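Local coordinates for ribosomal-protein-S5-alanine N-acetyltransferase (PDB 3IGR) that probably transfers an acetyl group from acetyl-CoA to the N-terminal alanine of ribosomal protein uS5, as a GNAT-family acetyltransferase of the RimJ subfamily, at residues 69-74 with 81-86; 133-138 with 173-178. All blocks are in the same frame, centred on the assembly; numbering follows the deposited sequence. Where two conformers were deposited one is given.

Contact 1: residues 69-74 with 81-86; sequences YFVVVD and IGTVSY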
loop_
_atom_site.group_PDB
_atom_site.type_symbol
_atom_site.label_atom_id
_atom_site.label_comp_id
_atom_site.label_asym_id
_atom_site.label_seq_id
_atom_site.Cartn_x
_atom_site.Cartn_y
_atom_site.Cartn_z
ATOM N N TYR A 69 -4.850 9.854 21.604
ATOM C CA TYR A 69 -4.010 8.716 21.891
ATOM C C TYR A 69 -4.823 7.484 21.527
ATOM O O TYR A 69 -5.801 7.174 22.202
ATOM C CB TYR A 69 -3.601 8.716 23.366
ATOM C CG TYR A 69 -2.498 7.747 23.694
ATOM C CD1 TYR A 69 -1.235 8.205 24.054
ATOM C CD2 TYR A 69 -2.714 6.359 23.633
ATOM C CE1 TYR A 69 -0.213 7.317 24.357
ATOM C CE2 TYR A 69 -1.700 5.464 23.932
ATOM C CZ TYR A 69 -0.451 5.951 24.305
ATOM O OH TYR A 69 0.568 5.074 24.603
ATOM N N PHE A 70 -4.452 6.821 20.435
ATOM C CA PHE A 70 -5.161 5.620 19.998
ATOM C C PHE A 70 -4.487 4.345 20.479
ATOM O O PHE A 70 -3.254 4.276 20.557
ATOM C CB PHE A 70 -5.207 5.539 18.482
ATOM C CG PHE A 70 -6.082 6.566 17.827
ATOM C CD1 PHE A 70 -7.414 6.264 17.518
ATOM C CD2 PHE A 70 -5.557 7.809 17.469
ATOM C CE1 PHE A 70 -8.226 7.196 16.879
ATOM C CE2 PHE A 70 -6.360 8.766 16.845
ATOM C CZ PHE A 70 -7.698 8.456 16.537
ATOM N N VAL A 71 -5.294 3.331 20.758
ATOM C CA VAL A 71 -4.775 1.971 20.988
ATOM C C VAL A 71 -5.248 1.005 19.885
ATOM O O VAL A 71 -6.307 1.209 19.270
ATOM C CB VAL A 71 -5.144 1.409 22.383
ATOM C CG1 VAL A 71 -4.381 2.167 23.488
ATOM C CG2 VAL A 71 -6.658 1.428 22.640
ATOM N N VAL A 72 -4.436 -0.012 19.618
ATOM C CA VAL A 72 -4.809 -1.071 18.703
ATOM C C VAL A 72 -5.152 -2.296 19.567
ATOM O O VAL A 72 -4.339 -2.737 20.385
ATOM C CB VAL A 72 -3.676 -1.437 17.736
ATOM C CG1 VAL A 72 -4.159 -2.538 16.779
ATOM C CG2 VAL A 72 -3.178 -0.212 16.967
ATOM N N VAL A 73 -6.360 -2.820 19.395
ATOM C CA VAL A 73 -6.833 -3.926 20.216
ATOM C C VAL A 73 -6.962 -5.180 19.377
ATOM O O VAL A 73 -7.549 -5.144 18.294
ATOM C CB VAL A 73 -8.202 -3.610 20.865
ATOM C CG1 VAL A 73 -8.770 -4.859 21.617
ATOM C CG2 VAL A 73 -8.074 -2.426 21.802
ATOM N N ASP A 74 -6.401 -6.284 19.875
ATOM C CA ASP A 74 -6.720 -7.600 19.341
ATOM C C ASP A 74 -8.033 -8.029 19.997
ATOM O O ASP A 74 -8.084 -8.323 21.190
ATOM C CB ASP A 74 -5.603 -8.598 19.656
ATOM C CG ASP A 74 -5.776 -9.936 18.940
ATOM O OD1 ASP A 74 -6.901 -10.306 18.550
ATOM O OD2 ASP A 74 -4.760 -10.630 18.768
ATOM N N ILE A 81 -2.319 -4.192 21.687
ATOM C CA ILE A 81 -1.122 -4.688 21.001
ATOM C C ILE A 81 -0.400 -3.595 20.220
ATOM O O ILE A 81 0.520 -3.872 19.454
ATOM C CB ILE A 81 -1.459 -5.858 20.048
ATOM C CG1 ILE A 81 -2.421 -5.376 18.951
ATOM C CG2 ILE A 81 -2.035 -7.026 20.862
ATOM C CD1 ILE A 81 -2.058 -5.782 17.545
ATOM N N GLY A 82 -0.806 -2.346 20.431
ATOM C CA GLY A 82 -0.192 -1.222 19.716
ATOM C C GLY A 82 -0.797 0.098 20.130
ATOM O O GLY A 82 -1.847 0.131 20.777
ATOM N N THR A 83 -0.116 1.186 19.758
ATOM C CA THR A 83 -0.554 2.531 20.072
ATOM C C THR A 83 -0.220 3.432 18.888
ATOM O O THR A 83 0.736 3.175 18.149
ATOM C CB THR A 83 0.171 3.116 21.334
ATOM O OG1 THR A 83 1.573 3.165 21.080
ATOM C CG2 THR A 83 -0.091 2.286 22.605
ATOM N N VAL A 84 -1.018 4.468 18.695
ATOM C CA VAL A 84 -0.697 5.519 17.718
ATOM C C VAL A 84 -1.082 6.789 18.428
ATOM O O VAL A 84 -2.254 6.984 18.752
ATOM C CB VAL A 84 -1.467 5.379 16.363
ATOM C CG1 VAL A 84 -1.007 6.432 15.365
ATOM C CG2 VAL A 84 -1.249 3.984 15.735
ATOM N N SER A 85 -0.096 7.635 18.710
ATOM C CA SER A 85 -0.331 8.810 19.550
ATOM C C SER A 85 -0.081 10.083 18.764
ATOM O O SER A 85 1.012 10.280 18.248
ATOM C CB SER A 85 0.585 8.775 20.767
ATOM O OG SER A 85 0.491 9.998 21.483
ATOM N N TYR A 86 -1.096 10.940 18.675
ATOM C CA TYR A 86 -0.956 12.265 18.046
ATOM C C TYR A 86 -0.866 13.284 19.174
ATOM O O TYR A 86 -1.796 13.419 19.978
ATOM C CB TYR A 86 -2.123 12.567 17.103
ATOM C CG TYR A 86 -2.184 11.580 15.970
ATOM C CD1 TYR A 86 -1.465 11.797 14.799
ATOM C CD2 TYR A 86 -2.910 10.385 16.094
ATOM C CE1 TYR A 86 -1.503 10.876 13.758
ATOM C CE2 TYR A 86 -2.946 9.453 15.056
ATOM C CZ TYR A 86 -2.233 9.712 13.896
ATOM O OH TYR A 86 -2.226 8.808 12.882
#

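Contact 2: residues 133-138 with 173-178; sequences IMAAYI and ILTSKI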
loop_
_atom_site.group_PDB
_atom_site.type_symbol
_atom_site.label_atom_id
_atom_site.label_comp_id
_atom_site.label_asym_id
_atom_site.label_seq_id
_atom_site.Cartn_x
_atom_site.Cartn_y
_atom_site.Cartn_z
ATOM N N ILE A 133 1.333 16.317 9.481
ATOM C CA ILE A 133 1.644 15.343 10.532
ATOM C C ILE A 133 3.136 15.075 10.398
ATOM O O ILE A 133 3.616 14.760 9.280
ATOM C CB ILE A 133 0.861 13.980 10.411
ATOM C CG1 ILE A 133 -0.663 14.157 10.425
ATOM C CG2 ILE A 133 1.245 13.013 11.517
ATOM C CD1 ILE A 133 -1.234 14.539 11.747
HETATM N N MSE A 134 3.859 15.216 11.489
HETATM C CA MSE A 134 5.281 15.018 11.579
HETATM C C MSE A 134 5.618 13.676 12.236
HETATM O O MSE A 134 5.004 13.283 13.159
HETATM C CB MSE A 134 5.917 16.137 12.402
HETATM C CG MSE A 134 6.084 17.475 11.702
HETATM SE SE MSE A 134 6.510 19.070 12.809
HETATM C CE MSE A 134 5.508 18.698 14.356
ATOM N N ALA A 135 6.626 13.010 11.730
ATOM C CA ALA A 135 7.154 11.776 12.304
ATOM C C ALA A 135 8.664 11.825 12.170
ATOM O O ALA A 135 9.180 12.397 11.197
ATOM C CB ALA A 135 6.607 10.545 11.578
ATOM N N ALA A 136 9.357 11.262 13.161
ATOM C CA ALA A 136 10.810 11.229 13.207
ATOM C C ALA A 136 11.243 9.827 13.650
ATOM O O ALA A 136 10.645 9.247 14.554
ATOM C CB ALA A 136 11.322 12.256 14.188
ATOM N N TYR A 137 12.280 9.293 13.021
ATOM C CA TYR A 137 12.714 7.923 13.303
ATOM C C TYR A 137 14.228 7.801 13.248
ATOM O O TYR A 137 14.899 8.499 12.463
ATOM C CB TYR A 137 12.046 6.931 12.339
ATOM C CG TYR A 137 12.482 7.026 10.888
ATOM C CD1 TYR A 137 13.528 6.229 10.400
ATOM C CD2 TYR A 137 11.828 7.883 9.991
ATOM C CE1 TYR A 137 13.922 6.285 9.068
ATOM C CE2 TYR A 137 12.215 7.947 8.640
ATOM C CZ TYR A 137 13.255 7.151 8.193
ATOM O OH TYR A 137 13.651 7.226 6.883
ATOM N N ILE A 138 14.764 6.915 14.084
ATOM C CA ILE A 138 16.194 6.624 14.074
ATOM C C ILE A 138 16.504 5.893 12.741
ATOM O O ILE A 138 15.811 4.931 12.392
ATOM C CB ILE A 138 16.601 5.745 15.296
ATOM C CG1 ILE A 138 16.377 6.495 16.618
ATOM C CG2 ILE A 138 18.079 5.279 15.176
ATOM C CD1 ILE A 138 16.174 5.582 17.855
ATOM N N ILE A 173 15.714 10.904 11.368
ATOM C CA ILE A 173 15.209 11.409 10.102
ATOM C C ILE A 173 13.923 12.170 10.365
ATOM O O ILE A 173 13.063 11.684 11.083
ATOM C CB ILE A 173 14.941 10.257 9.087
ATOM C CG1 ILE A 173 16.193 9.387 8.895
ATOM C CG2 ILE A 173 14.441 10.809 7.768
ATOM C CD1 ILE A 173 17.405 10.123 8.335
ATOM N N LEU A 174 13.792 13.364 9.810
ATOM C CA LEU A 174 12.547 14.118 9.963
ATOM C C LEU A 174 11.696 13.902 8.721
ATOM O O LEU A 174 12.178 14.036 7.592
ATOM C CB LEU A 174 12.816 15.621 10.169
ATOM C CG LEU A 174 13.907 15.992 11.192
ATOM C CD1 LEU A 174 14.307 17.446 11.076
ATOM C CD2 LEU A 174 13.451 15.659 12.593
ATOM N N THR A 175 10.437 13.558 8.931
ATOM C CA THR A 175 9.524 13.321 7.817
ATOM C C THR A 175 8.177 13.964 8.084
ATOM O O THR A 175 7.832 14.272 9.245
ATOM C CB THR A 175 9.314 11.797 7.526
ATOM O OG1 THR A 175 8.429 11.223 8.504
ATOM C CG2 THR A 175 10.625 11.039 7.528
ATOM N N SER A 176 7.403 14.180 7.023
ATOM C CA SER A 176 6.063 14.699 7.220
ATOM C C SER A 176 5.115 14.256 6.120
ATOM O O SER A 176 5.536 13.835 5.047
ATOM C CB SER A 176 6.082 16.226 7.310
ATOM O OG SER A 176 6.257 16.751 6.013
ATOM N N LYS A 177 3.826 14.326 6.417
ATOM C CA LYS A 177 2.803 14.203 5.406
ATOM C C LYS A 177 1.910 15.444 5.503
ATOM O O LYS A 177 1.511 15.834 6.602
ATOM C CB LYS A 177 1.985 12.934 5.638
ATOM C CG LYS A 177 1.097 12.569 4.452
ATOM C CD LYS A 177 0.378 11.244 4.689
ATOM C CE LYS A 177 -0.419 10.868 3.443
ATOM N NZ LYS A 177 -0.868 9.452 3.477
ATOM N N ILE A 178 1.623 16.043 4.342
ATOM C CA ILE A 178 0.895 17.316 4.233
ATOM C C ILE A 178 -0.451 17.032 3.582
ATOM O O ILE A 178 -0.536 16.346 2.561
ATOM C CB ILE A 178 1.719 18.357 3.390
ATOM C CG1 ILE A 178 2.968 18.816 4.188
ATOM C CG2 ILE A 178 0.875 19.568 2.988
ATOM C CD1 ILE A 178 4.080 19.465 3.322
#

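Contact 1: residues 69-74 with 81-86
Tyr69 reaches across the neighbouring strand, its ring crossing obliquely to meet Thr83 and Ser85. The torsion responsible is chi1, -168°, which sets CG anti to the backbone N and brings the ring across to 81-86. Its inner end meets serine, Tyr69 CD1 to Ser85 OG at 3.6 Å; its outer end meets threonine, Tyr69 OH to Thr83 CG2 at 3.5 Å. Thr83 OG1 has a different partner, the hydroxyl of Ser102 on the next strand. Helix 20-29 covers this face, with Phe27 against both Tyr69 and Thr83.

Phe70, Val72 and Val84 point to the other face, toward helix 112-126, which the Tyr86 ring also touches. Phe70 CE2 is 3.9 Å from Tyr86 CD2, which lies at the edge of the Phe70 ring, the two side chains set at a slant; Val84 O lies in the Phe70 ring plane, at its edge. Tyr86 OH is hydrogen-bonded to Thr120 of that helix. Between the backbones, Phe70 and Val84 exchange two bonds as an antiparallel hydrogen-bonded pair. Further along, Ile81 and Gly82 both face Val72 in a classic beta bulge: Val72 N donates to Gly82 O (2.8 Å) and Val72 O accepts from Ile81 N (2.8 Å). Val72 CG1 also packs on Ile81 CD1. Across this hairpin, then, the polar bonding is backbone work, while the side chains add apolar packing and Thr83 and Tyr86 direct their hydroxyls to neighbouring elements.

Contact 2: residues 133-138 with 173-178
Two antiparallel strands of the central sheet meet here: Ile133, Ala135 and Tyr137 of strand 132-137 form hydrogen-bonded pairs with Lys177, Thr175 and Ile173 of strand 168-178. The Tyr137 pair is the one with the most side-chain contact. With chi1 at 68°, CG sits between the backbone N and the carbonyl carbon, and the ring leans over its partner. Ile173 CB lies beneath one ring face, 3.8 Å from the centroid of the Tyr137 ring and 21° off the normal, in a CH-pi contact displaced toward the CE2 and CZ rim. The two side chains run side by side in the same direction. Thr175 approaches the same ring differently, Thr175 CG2 lying at the edge near Tyr137 CE2 (3.7 Å).

At the next hydrogen-bonded pair, Ala135 O is gripped twice by Thr175. The backbone N of Thr175 comes almost straight down the carbonyl bond of Ala135, 2.8 Å from its O, while Thr175 OG1 donates to Ala135 O from above the carbonyl plane at 3.0 Å. A chi1 of 77° turns OG1 toward strand 132-137 to do this, which helps to fix the threonine's rotation and leaves CG2 pointing at Tyr137. Ala135 N completes the pair by donating to Thr175 O.

At the far end, Ile133 and Lys177 exchange two backbone bonds, and the lysine chain extends away to give NZ to Leu151 O. Ser176, on the opposite face, gives OG to Glu156. Helix 142-150 packs over Tyr137 and Ala135, whereas Ile133 reaches helix 112-126. Strand 132-137 also pairs in parallel with strand 96-103, so this contact continues the sheet in antiparallel fashion on its other edge, an arrangement that belongs to the C-terminal half of the GNAT fold.

Contact 1 closes before contact 2 opens, and their centres lie 18 Å apart in one mixed sheet. Strand 96-103 bridges them, pairing antiparallel with the 79-90 strand of contact 1 and parallel with the 132-137 strand of contact 2. Helix 112-126 lies against side chains from both, and the contacts touch directly where Tyr86 CD1 meets Ile133 CD1 at 4.1 Å. Contact 1 is a local hairpin, whereas contact 2 joins strands separated by helix 142-150 and further strands. Together they flank strand 96-103, which with 132-137 makes the parallel pair of the sheet; in GNAT enzymes acetyl-CoA is commonly bound where two such central strands splay apart.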